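Local coordinates for UPF0135 protein SA1388 (Staphylococcus aureus subsp. aureus, PDB 3LNL), which is of unknown function but binds a dinuclear zinc centre and forms a toroid-shaped homohexamer whose two entrances are capped by trimers of PII-like domains, at residues D133-V138 with M205-Q210; T140-D145 with Y221-T226; D256-I261 with N324-N329. The protein carries 2 engineered substitutions. One frame throughout, in Å; residues are numbered along the deposited sequence.

Interactions 1 and 2 both belong to the PII-like domain and share strand 125-142, with centres about 21 Å apart, whereas interaction 3 lies in the C-terminal NIF3 domain, on the opposite side of the chain's centre. Interaction 1 is a partly buried strand pairing, carried by backbone hydrogen bonds with side chains spread over both faces of the sheet. Interaction 2 is buried and smaller: one histidine and one proline from the loop that follows a helix close on the far end of the same strand. Interaction 3, also buried, is entirely apolar between helix 254-264 and residues 326-328, and of the three it alone approaches the zinc site.

Interaction 1. Residues D133-V138 with M205-Q210; sequences DVYYKV and MIDAYQ
An antiparallel strand pair of the PII-like domain brings Tyr135, Tyr136 and Lys137 of strand 125-142 opposite Asp207, Ile206 and Met205 at the end of strand 197-207. Tyr136 and Ile206 form the hydrogen-bonded pair: Tyr136 N reaches Ile206 O at 2.9 Å and nearly straight (169°), and Ile206 N returns the bond to Tyr136 O at 2.9 Å. Past Asp207 the chain turns away, and the next link, Ala208 N to Val134 O, is long and weak at 3.4 Å.

On one face, Ile206 holds CG1 between its backbone N and carbonyl carbon (chi1 57°), which lays this branch alongside the neighbouring strand. CG1 meets Tyr136 CB at 3.7 Å and, with the two side chains at about a right angle, Val138 CG2, also at 3.7 Å. Farther out, Ala208 CA sits at the edge of the Tyr136 ring. On the other face Met205 is bent at chi2 and chi3, so that its SD rests on Lys137 CG; its CE comes within 3.7 Å of Tyr135 CB. Lys137 NZ reaches onward to a salt bridge with Asp230 of the second subunit. Separately, the Tyr135 ring runs beside the Asp207 carboxylate, their planes 69° apart, with Tyr135 CE1 3.3 Å from Asp207 OD1.

Gln210 OE1 accepts from Asp207 N at 2.7 Å where the chain leaves the strand toward helix 211-221. Within these residues the two straight backbone bonds sit at Tyr136-Ile206, and the ladder runs on through Val138 and Phe204, with methionine and isoleucine packed beside it.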
loop_
_atom_site.group_PDB
_atom_site.type_symbol
_atom_site.label_atom_id
_atom_site.label_comp_id
_atom_site.label_asym_id
_atom_site.label_seq_id
_atom_site.Cartn_x
_atom_site.Cartn_y
_atom_site.Cartn_z
ATOM N N ASP B 133 -16.484 -21.544 -1.622
ATOM C CA ASP B 133 -16.360 -21.752 -3.049
ATOM C C ASP B 133 -17.478 -21.019 -3.758
ATOM O O ASP B 133 -18.609 -21.019 -3.298
ATOM C CB ASP B 133 -16.390 -23.249 -3.360
ATOM C CG ASP B 133 -15.298 -24.024 -2.602
ATOM O OD1 ASP B 133 -14.128 -23.568 -2.566
ATOM O OD2 ASP B 133 -15.624 -25.086 -2.035
ATOM N N VAL B 134 -17.130 -20.381 -4.865
ATOM C CA VAL B 134 -18.070 -19.619 -5.654
ATOM C C VAL B 134 -18.663 -20.497 -6.741
ATOM O O VAL B 134 -17.935 -21.170 -7.470
ATOM C CB VAL B 134 -17.394 -18.406 -6.291
ATOM C CG1 VAL B 134 -18.404 -17.611 -7.114
ATOM C CG2 VAL B 134 -16.747 -17.545 -5.210
ATOM N N TYR B 135 -19.989 -20.526 -6.789
ATOM C CA TYR B 135 -20.754 -21.207 -7.836
ATOM C C TYR B 135 -21.696 -20.181 -8.467
ATOM O O TYR B 135 -21.804 -19.053 -7.986
ATOM C CB TYR B 135 -21.613 -22.323 -7.240
ATOM C CG TYR B 135 -20.835 -23.397 -6.542
ATOM C CD1 TYR B 135 -20.572 -24.621 -7.157
ATOM C CD2 TYR B 135 -20.365 -23.194 -5.252
ATOM C CE1 TYR B 135 -19.840 -25.621 -6.496
ATOM C CE2 TYR B 135 -19.648 -24.179 -4.584
ATOM C CZ TYR B 135 -19.376 -25.383 -5.206
ATOM O OH TYR B 135 -18.648 -26.330 -4.498
ATOM N N TYR B 136 -22.405 -20.580 -9.523
ATOM C CA TYR B 136 -23.489 -19.764 -10.073
ATOM C C TYR B 136 -24.747 -20.573 -10.242
ATOM O O TYR B 136 -24.706 -21.722 -10.708
ATOM C CB TYR B 136 -23.123 -19.175 -11.428
ATOM C CG TYR B 136 -22.055 -18.142 -11.352
ATOM C CD1 TYR B 136 -20.743 -18.456 -11.642
ATOM C CD2 TYR B 136 -22.357 -16.837 -10.977
ATOM C CE1 TYR B 136 -19.750 -17.500 -11.561
ATOM C CE2 TYR B 136 -21.371 -15.875 -10.888
ATOM C CZ TYR B 136 -20.071 -16.211 -11.186
ATOM O OH TYR B 136 -19.080 -15.253 -11.108
ATOM N N LYS B 137 -25.871 -19.976 -9.876
ATOM C CA LYS B 137 -27.156 -20.520 -10.284
ATOM C C LYS B 137 -27.510 -19.862 -11.619
ATOM O O LYS B 137 -27.698 -18.652 -11.689
ATOM C CB LYS B 137 -28.227 -20.285 -9.239
ATOM C CG LYS B 137 -29.395 -21.253 -9.339
ATOM C CD LYS B 137 -30.396 -20.954 -8.197
ATOM C CE LYS B 137 -30.742 -22.211 -7.403
ATOM N NZ LYS B 137 -31.375 -21.801 -6.088
ATOM N N VAL B 138 -27.521 -20.682 -12.664
ATOM C CA VAL B 138 -27.893 -20.267 -14.003
ATOM C C VAL B 138 -29.401 -20.322 -14.106
ATOM O O VAL B 138 -30.006 -21.328 -13.737
ATOM C CB VAL B 138 -27.283 -21.203 -15.066
ATOM C CG1 VAL B 138 -27.577 -20.679 -16.503
ATOM C CG2 VAL B 138 -25.781 -21.324 -14.844
ATOM N N MET B 205 -26.965 -25.468 -11.609
ATOM C CA MET B 205 -25.736 -25.018 -10.960
ATOM C C MET B 205 -24.556 -25.173 -11.885
ATOM O O MET B 205 -24.498 -26.111 -12.656
ATOM C CB MET B 205 -25.507 -25.815 -9.679
ATOM C CG MET B 205 -26.585 -25.593 -8.639
ATOM S SD MET B 205 -26.670 -23.834 -8.153
ATOM C CE MET B 205 -25.080 -23.667 -7.272
ATOM N N ILE B 206 -23.634 -24.229 -11.823
ATOM C CA ILE B 206 -22.326 -24.405 -12.434
ATOM C C ILE B 206 -21.241 -23.953 -11.451
ATOM O O ILE B 206 -21.479 -23.109 -10.576
ATOM C CB ILE B 206 -22.190 -23.604 -13.760
ATOM C CG1 ILE B 206 -22.455 -22.107 -13.518
ATOM C CG2 ILE B 206 -23.117 -24.188 -14.845
ATOM C CD1 ILE B 206 -21.768 -21.163 -14.507
ATOM N N ASP B 207 -20.060 -24.534 -11.591
ATOM C CA ASP B 207 -18.878 -24.033 -10.901
ATOM C C ASP B 207 -18.498 -22.719 -11.552
ATOM O O ASP B 207 -18.878 -22.466 -12.703
ATOM C CB ASP B 207 -17.711 -25.012 -11.041
ATOM C CG ASP B 207 -18.012 -26.356 -10.435
ATOM O OD1 ASP B 207 -18.923 -26.421 -9.582
ATOM O OD2 ASP B 207 -17.347 -27.349 -10.803
ATOM N N ALA B 208 -17.731 -21.902 -10.828
ATOM C CA ALA B 208 -17.352 -20.565 -11.308
ATOM C C ALA B 208 -16.606 -20.549 -12.662
ATOM O O ALA B 208 -16.792 -19.629 -13.454
ATOM C CB ALA B 208 -16.550 -19.820 -10.247
ATOM N N TYR B 209 -15.791 -21.555 -12.950
ATOM C CA TYR B 209 -14.989 -21.519 -14.180
ATOM C C TYR B 209 -15.822 -21.780 -15.449
ATOM O O TYR B 209 -15.373 -21.472 -16.562
ATOM C CB TYR B 209 -13.783 -22.475 -14.092
ATOM C CG TYR B 209 -14.148 -23.935 -14.164
ATOM C CD1 TYR B 209 -14.218 -24.596 -15.388
ATOM C CD2 TYR B 209 -14.433 -24.655 -13.014
ATOM C CE1 TYR B 209 -14.555 -25.946 -15.460
ATOM C CE2 TYR B 209 -14.781 -26.002 -13.076
ATOM C CZ TYR B 209 -14.838 -26.636 -14.300
ATOM O OH TYR B 209 -15.185 -27.963 -14.363
ATOM N N GLN B 210 -17.035 -22.320 -15.275
ATOM C CA GLN B 210 -17.913 -22.690 -16.406
ATOM C C GLN B 210 -18.758 -21.546 -16.999
ATOM O O GLN B 210 -19.331 -21.704 -18.084
ATOM C CB GLN B 210 -18.861 -23.822 -15.995
ATOM C CG GLN B 210 -18.192 -25.082 -15.432
ATOM C CD GLN B 210 -19.229 -26.061 -14.878
ATOM O OE1 GLN B 210 -19.418 -26.196 -13.661
ATOM N NE2 GLN B 210 -19.927 -26.729 -15.780
#

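Interaction 2. Residues T140-D145 with Y221-T226; sequences TYIPKD and YHPYET
The imidazole of His222 lies under Ile142, whose CD1 stands over one face of the ring, while Thr140 CG2 lies at the ring edge, near its plane. Ile142 and His222 both place their first side-chain branch trans to the main-chain nitrogen (chi1 -160° for Ile142 CG1 and -154° for His222 CG), which brings Ile142 CD1 toward Pro223 and the imidazole toward the strand.

His222 NE2 points to the backbone of the strand and donates to Tyr141 O at 2.9 Å, but the bond is bent, with an N-H...O angle of 128°, and must be counted weak. Its other nitrogen works in the opposite sense: His222 ND1 accepts from Tyr224 N at 3.0 Å, with the donor almost exactly in the ring plane. The ND1 bond helps set the ring's rotation, with the weak NE2 bond adding to it; the pattern is consistent with the tautomer protonated on NE2.

In the PII-like domain this joins the end of strand 125-142 to the loop that leaves helix 211-221, and His222 is the first residue to depart from helical geometry. Phe150 of helix 147-156 meets the imidazole edge-to-face, so strand, loop and a second helix converge on the ring.

Pro223 follows directly and extends the apolar side of the contact. Its ring crosses Ile142 at about a right angle, with Pro223 CD only 3.3 Å from Ile142 CD1, tighter than usual for two carbons, and Pro223 CG 3.6 Å from Ile142 CG1. Tyr141, between Thr140 and Ile142, sends its ring away from the loop, and its OH hydrogen-bonds Lys137 and Glu203 of the third subunit.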
loop_
_atom_site.group_PDB
_atom_site.type_symbol
_atom_site.label_atom_id
_atom_site.label_comp_id
_atom_site.label_asym_id
_atom_site.label_seq_id
_atom_site.Cartn_x
_atom_site.Cartn_y
_atom_site.Cartn_z
ATOM N N THR B 140 -32.398 -19.592 -16.982
ATOM C CA THR B 140 -32.906 -19.235 -18.303
ATOM C C THR B 140 -34.440 -19.369 -18.344
ATOM O O THR B 140 -35.045 -20.091 -17.544
ATOM C CB THR B 140 -32.273 -20.076 -19.454
ATOM O OG1 THR B 140 -30.881 -20.316 -19.195
ATOM C CG2 THR B 140 -32.388 -19.334 -20.758
ATOM N N TYR B 141 -35.041 -18.636 -19.278
ATOM C CA TYR B 141 -36.477 -18.617 -19.489
ATOM C C TYR B 141 -36.757 -19.127 -20.900
ATOM O O TYR B 141 -36.132 -18.667 -21.864
ATOM C CB TYR B 141 -36.984 -17.191 -19.284
ATOM C CG TYR B 141 -36.644 -16.669 -17.905
ATOM C CD1 TYR B 141 -35.386 -16.138 -17.633
ATOM C CD2 TYR B 141 -37.571 -16.742 -16.859
ATOM C CE1 TYR B 141 -35.065 -15.673 -16.359
ATOM C CE2 TYR B 141 -37.259 -16.277 -15.586
ATOM C CZ TYR B 141 -36.001 -15.748 -15.345
ATOM O OH TYR B 141 -35.687 -15.290 -14.089
ATOM N N ILE B 142 -37.680 -20.085 -21.012
ATOM C CA ILE B 142 -37.883 -20.849 -22.260
ATOM C C ILE B 142 -39.326 -21.426 -22.401
ATOM O O ILE B 142 -39.894 -21.919 -21.429
ATOM C CB ILE B 142 -36.803 -21.984 -22.355
ATOM C CG1 ILE B 142 -36.646 -22.476 -23.795
ATOM C CG2 ILE B 142 -37.120 -23.135 -21.391
ATOM C CD1 ILE B 142 -35.467 -23.397 -24.002
ATOM N N PRO B 143 -39.925 -21.359 -23.612
ATOM C CA PRO B 143 -41.270 -21.932 -23.785
ATOM C C PRO B 143 -41.335 -23.445 -23.515
ATOM O O PRO B 143 -40.359 -24.157 -23.765
ATOM C CB PRO B 143 -41.595 -21.615 -25.242
ATOM C CG PRO B 143 -40.759 -20.439 -25.560
ATOM C CD PRO B 143 -39.489 -20.650 -24.830
ATOM N N LYS B 144 -42.473 -23.913 -23.002
ATOM C CA LYS B 144 -42.609 -25.296 -22.511
ATOM C C LYS B 144 -42.237 -26.371 -23.541
ATOM O O LYS B 144 -41.580 -27.356 -23.210
ATOM C CB LYS B 144 -44.035 -25.550 -21.997
ATOM C CG LYS B 144 -44.250 -26.927 -21.338
ATOM C CD LYS B 144 -43.661 -26.997 -19.937
ATOM C CE LYS B 144 -43.272 -28.425 -19.547
ATOM N NZ LYS B 144 -42.002 -28.880 -20.213
ATOM N N ASP B 145 -42.649 -26.195 -24.786
ATOM C CA ASP B 145 -42.352 -27.201 -25.812
ATOM C C ASP B 145 -40.881 -27.216 -26.221
ATOM O O ASP B 145 -40.398 -28.199 -26.777
ATOM C CB ASP B 145 -43.237 -26.993 -27.034
ATOM C CG ASP B 145 -44.707 -27.144 -26.708
ATOM O OD1 ASP B 145 -45.044 -27.885 -25.758
ATOM O OD2 ASP B 145 -45.528 -26.515 -27.399
ATOM N N TYR B 221 -27.975 -22.861 -28.142
ATOM C CA TYR B 221 -29.108 -23.784 -28.226
ATOM C C TYR B 221 -30.435 -23.203 -27.762
ATOM O O TYR B 221 -31.422 -23.929 -27.707
ATOM C CB TYR B 221 -28.815 -25.088 -27.475
ATOM C CG TYR B 221 -27.587 -25.813 -27.969
ATOM C CD1 TYR B 221 -27.553 -26.402 -29.228
ATOM C CD2 TYR B 221 -26.458 -25.916 -27.169
ATOM C CE1 TYR B 221 -26.415 -27.075 -29.674
ATOM C CE2 TYR B 221 -25.320 -26.583 -27.598
ATOM C CZ TYR B 221 -25.296 -27.161 -28.849
ATOM O OH TYR B 221 -24.149 -27.817 -29.254
ATOM N N HIS B 222 -30.488 -21.907 -27.455
ATOM C CA HIS B 222 -31.754 -21.292 -27.008
ATOM C C HIS B 222 -32.729 -21.025 -28.194
ATOM O O HIS B 222 -32.285 -20.722 -29.307
ATOM C CB HIS B 222 -31.497 -20.001 -26.223
ATOM C CG HIS B 222 -32.583 -19.660 -25.247
ATOM N ND1 HIS B 222 -33.777 -19.086 -25.628
ATOM C CD2 HIS B 222 -32.647 -19.801 -23.901
ATOM C CE1 HIS B 222 -34.535 -18.901 -24.563
ATOM N NE2 HIS B 222 -33.872 -19.325 -23.502
ATOM N N PRO B 223 -34.057 -21.163 -27.957
ATOM C CA PRO B 223 -35.085 -20.734 -28.900
ATOM C C PRO B 223 -35.007 -19.259 -29.293
ATOM O O PRO B 223 -34.939 -18.958 -30.480
ATOM C CB PRO B 223 -36.383 -21.015 -28.141
ATOM C CG PRO B 223 -36.068 -22.197 -27.340
ATOM C CD PRO B 223 -34.639 -22.014 -26.900
ATOM N N TYR B 224 -35.014 -18.358 -28.314
ATOM C CA TYR B 224 -35.001 -16.917 -28.587
ATOM C C TYR B 224 -33.752 -16.523 -29.391
ATOM O O TYR B 224 -32.661 -17.042 -29.143
ATOM C CB TYR B 224 -35.068 -16.099 -27.275
ATOM C CG TYR B 224 -36.058 -14.933 -27.306
ATOM C CD1 TYR B 224 -37.036 -14.788 -26.312
ATOM C CD2 TYR B 224 -36.021 -13.978 -28.334
ATOM C CE1 TYR B 224 -37.951 -13.719 -26.351
ATOM C CE2 TYR B 224 -36.926 -12.911 -28.380
ATOM C CZ TYR B 224 -37.888 -12.786 -27.390
ATOM O OH TYR B 224 -38.774 -11.728 -27.448
ATOM N N GLU B 225 -33.941 -15.637 -30.373
ATOM C CA GLU B 225 -32.837 -14.961 -31.067
ATOM C C GLU B 225 -31.935 -14.220 -30.059
ATOM O O GLU B 225 -30.705 -14.332 -30.106
ATOM C CB GLU B 225 -33.390 -13.977 -32.110
ATOM N N THR B 226 -32.565 -13.468 -29.159
ATOM C CA THR B 226 -31.883 -12.796 -28.047
ATOM C C THR B 226 -32.318 -13.408 -26.701
ATOM O O THR B 226 -33.186 -12.859 -26.010
ATOM C CB THR B 226 -32.201 -11.285 -28.040
ATOM O OG1 THR B 226 -33.621 -11.097 -28.010
ATOM C CG2 THR B 226 -31.629 -10.608 -29.280
#

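Interaction 3. Residues D256-I261 with N324-N329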
loop_
_atom_site.group_PDB
_atom_site.type_symbol
_atom_site.label_atom_id
_atom_site.label_comp_id
_atom_site.label_asym_id
_atom_site.label_seq_id
_atom_site.Cartn_x
_atom_site.Cartn_y
_atom_site.Cartn_z
ATOM N N ASP B 256 -2.518 -33.573 31.400
ATOM C CA ASP B 256 -2.616 -34.981 31.033
ATOM C C ASP B 256 -2.749 -35.139 29.525
ATOM O O ASP B 256 -2.164 -36.053 28.948
ATOM C CB ASP B 256 -3.792 -35.651 31.745
ATOM C CG ASP B 256 -3.512 -35.896 33.231
ATOM O OD1 ASP B 256 -2.393 -35.643 33.725
ATOM O OD2 ASP B 256 -4.418 -36.359 33.893
ATOM N N PHE B 257 -3.533 -34.254 28.903
ATOM C CA PHE B 257 -3.651 -34.232 27.457
ATOM C C PHE B 257 -2.312 -33.921 26.795
ATOM O O PHE B 257 -1.898 -34.637 25.870
ATOM C CB PHE B 257 -4.724 -33.253 26.981
ATOM C CG PHE B 257 -4.934 -33.287 25.508
ATOM C CD1 PHE B 257 -5.235 -34.481 24.868
ATOM C CD2 PHE B 257 -4.795 -32.134 24.746
ATOM C CE1 PHE B 257 -5.379 -34.539 23.493
ATOM C CE2 PHE B 257 -4.988 -32.178 23.386
ATOM C CZ PHE B 257 -5.295 -33.390 22.766
ATOM N N ALA B 258 -1.627 -32.890 27.279
ATOM C CA ALA B 258 -0.290 -32.585 26.784
ATOM C C ALA B 258 0.670 -33.793 26.863
ATOM O O ALA B 258 1.385 -34.085 25.892
ATOM C CB ALA B 258 0.317 -31.354 27.510
ATOM N N ALA B 259 0.661 -34.498 27.987
ATOM C CA ALA B 259 1.549 -35.670 28.165
ATOM C C ALA B 259 1.195 -36.782 27.238
ATOM O O ALA B 259 2.067 -37.489 26.699
ATOM C CB ALA B 259 1.490 -36.169 29.608
ATOM N N ASP B 260 -0.106 -37.000 27.086
ATOM C CA ASP B 260 -0.592 -38.060 26.192
ATOM C C ASP B 260 -0.158 -37.851 24.748
ATOM O O ASP B 260 0.277 -38.785 24.074
ATOM C CB ASP B 260 -2.124 -38.132 26.260
ATOM C CG ASP B 260 -2.654 -39.338 25.629
ATOM O OD1 ASP B 260 -2.363 -40.439 26.137
ATOM O OD2 ASP B 260 -3.355 -39.217 24.621
ATOM N N ILE B 261 -0.282 -36.629 24.253
ATOM C CA ILE B 261 0.020 -36.391 22.865
ATOM C C ILE B 261 1.562 -36.325 22.646
ATOM O O ILE B 261 2.046 -36.696 21.589
ATOM C CB ILE B 261 -0.814 -35.209 22.221
ATOM C CG1 ILE B 261 -0.384 -33.826 22.700
ATOM C CG2 ILE B 261 -2.371 -35.475 22.370
ATOM C CD1 ILE B 261 -1.239 -32.700 22.124
ATOM N N ASN B 324 -6.190 -21.546 26.187
ATOM C CA ASN B 324 -5.260 -22.591 26.459
ATOM C C ASN B 324 -4.516 -23.079 25.196
ATOM O O ASN B 324 -5.122 -23.259 24.152
ATOM C CB ASN B 324 -5.964 -23.765 27.130
ATOM C CG ASN B 324 -6.653 -23.374 28.385
ATOM O OD1 ASN B 324 -6.063 -22.701 29.229
ATOM N ND2 ASN B 324 -7.902 -23.770 28.529
ATOM N N LEU B 325 -3.205 -23.258 25.306
ATOM C CA LEU B 325 -2.393 -23.651 24.152
ATOM C C LEU B 325 -1.542 -24.860 24.491
ATOM O O LEU B 325 -1.193 -25.049 25.651
ATOM C CB LEU B 325 -1.450 -22.536 23.739
ATOM C CG LEU B 325 -2.022 -21.178 23.404
ATOM C CD1 LEU B 325 -0.826 -20.180 23.219
ATOM C CD2 LEU B 325 -2.933 -21.202 22.200
ATOM N N ILE B 326 -1.269 -25.670 23.474
ATOM C CA ILE B 326 -0.192 -26.649 23.496
ATOM C C ILE B 326 0.675 -26.463 22.245
ATOM O O ILE B 326 0.199 -26.482 21.103
ATOM C CB ILE B 326 -0.663 -28.147 23.591
ATOM C CG1 ILE B 326 -1.572 -28.366 24.793
ATOM C CG2 ILE B 326 0.564 -29.067 23.694
ATOM C CD1 ILE B 326 -2.329 -29.655 24.833
ATOM N N ASP B 327 1.972 -26.301 22.482
ATOM C CA ASP B 327 2.994 -26.353 21.454
ATOM C C ASP B 327 3.503 -27.769 21.320
ATOM O O ASP B 327 4.284 -28.241 22.137
ATOM C CB ASP B 327 4.130 -25.398 21.810
ATOM C CG ASP B 327 5.093 -25.117 20.658
ATOM O OD1 ASP B 327 5.092 -25.868 19.657
ATOM O OD2 ASP B 327 5.863 -24.130 20.780
ATOM N N ILE B 328 3.090 -28.441 20.245
ATOM C CA ILE B 328 3.592 -29.784 19.940
ATOM C C ILE B 328 4.822 -29.749 18.999
ATOM O O ILE B 328 5.347 -30.818 18.584
ATOM C CB ILE B 328 2.538 -30.676 19.308
ATOM C CG1 ILE B 328 1.931 -30.042 18.056
ATOM C CG2 ILE B 328 1.500 -31.052 20.344
ATOM C CD1 ILE B 328 1.046 -31.055 17.200
ATOM N N ASN B 329 5.260 -28.523 18.697
ATOM C CA ASN B 329 6.336 -28.222 17.756
ATOM C C ASN B 329 5.858 -28.313 16.315
ATOM O O ASN B 329 4.917 -29.061 15.981
ATOM C CB ASN B 329 7.588 -29.070 18.043
ATOM C CG ASN B 329 8.064 -28.931 19.502
ATOM O OD1 ASN B 329 8.091 -27.819 20.042
ATOM N ND2 ASN B 329 8.319 -30.065 20.164
#
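Asp327 OD2 is gripped twice, by a salt bridge from Arg271 NE and a hydrogen bond from the backbone N of Ile310, while the other oxygen of the carboxylate, OD1, accepts from Asn329 N at 2.8 Å in an Asx turn. That donor meets OD1 on the anti side, 26° out of the carboxylate plane. The three bonds hold the group as strand 325-327 ends.

The neighbours Ile326 and Ile328 point instead toward helix 254-264. This is helix-on-sheet packing in the C-terminal NIF3 domain: the helix segment runs 24° from the strand direction, with axes 9.9 Å apart. Ile326 CD1 is the centre of the contact. With CG1 trans to the carbonyl carbon (chi1 -55°) and the chain extended beyond it, this methyl reaches Phe257 CD2 at 3.5 Å, approaching the ring obliquely, and lies 4.1 Å from Ala258 CB and 4.2 Å from Ile261 CD1. The small side chain of Ala258 is consistent with the near approach of the backbones, Ala258 CA to Ile326 CA 6.8 Å.

One turn after Phe257, Ile261 also meets Ile328, CD1 to CG2 at 3.7 Å, the two side chains crossing at about a right angle. The side chain of Ile328 is about 11 Å from a bound zinc ion, two residues ahead of the zinc ligand His330, and Ile328 O accepts a hydrogen bond from Ser332 OG. Ile370 of the fourth subunit packs on Ala258.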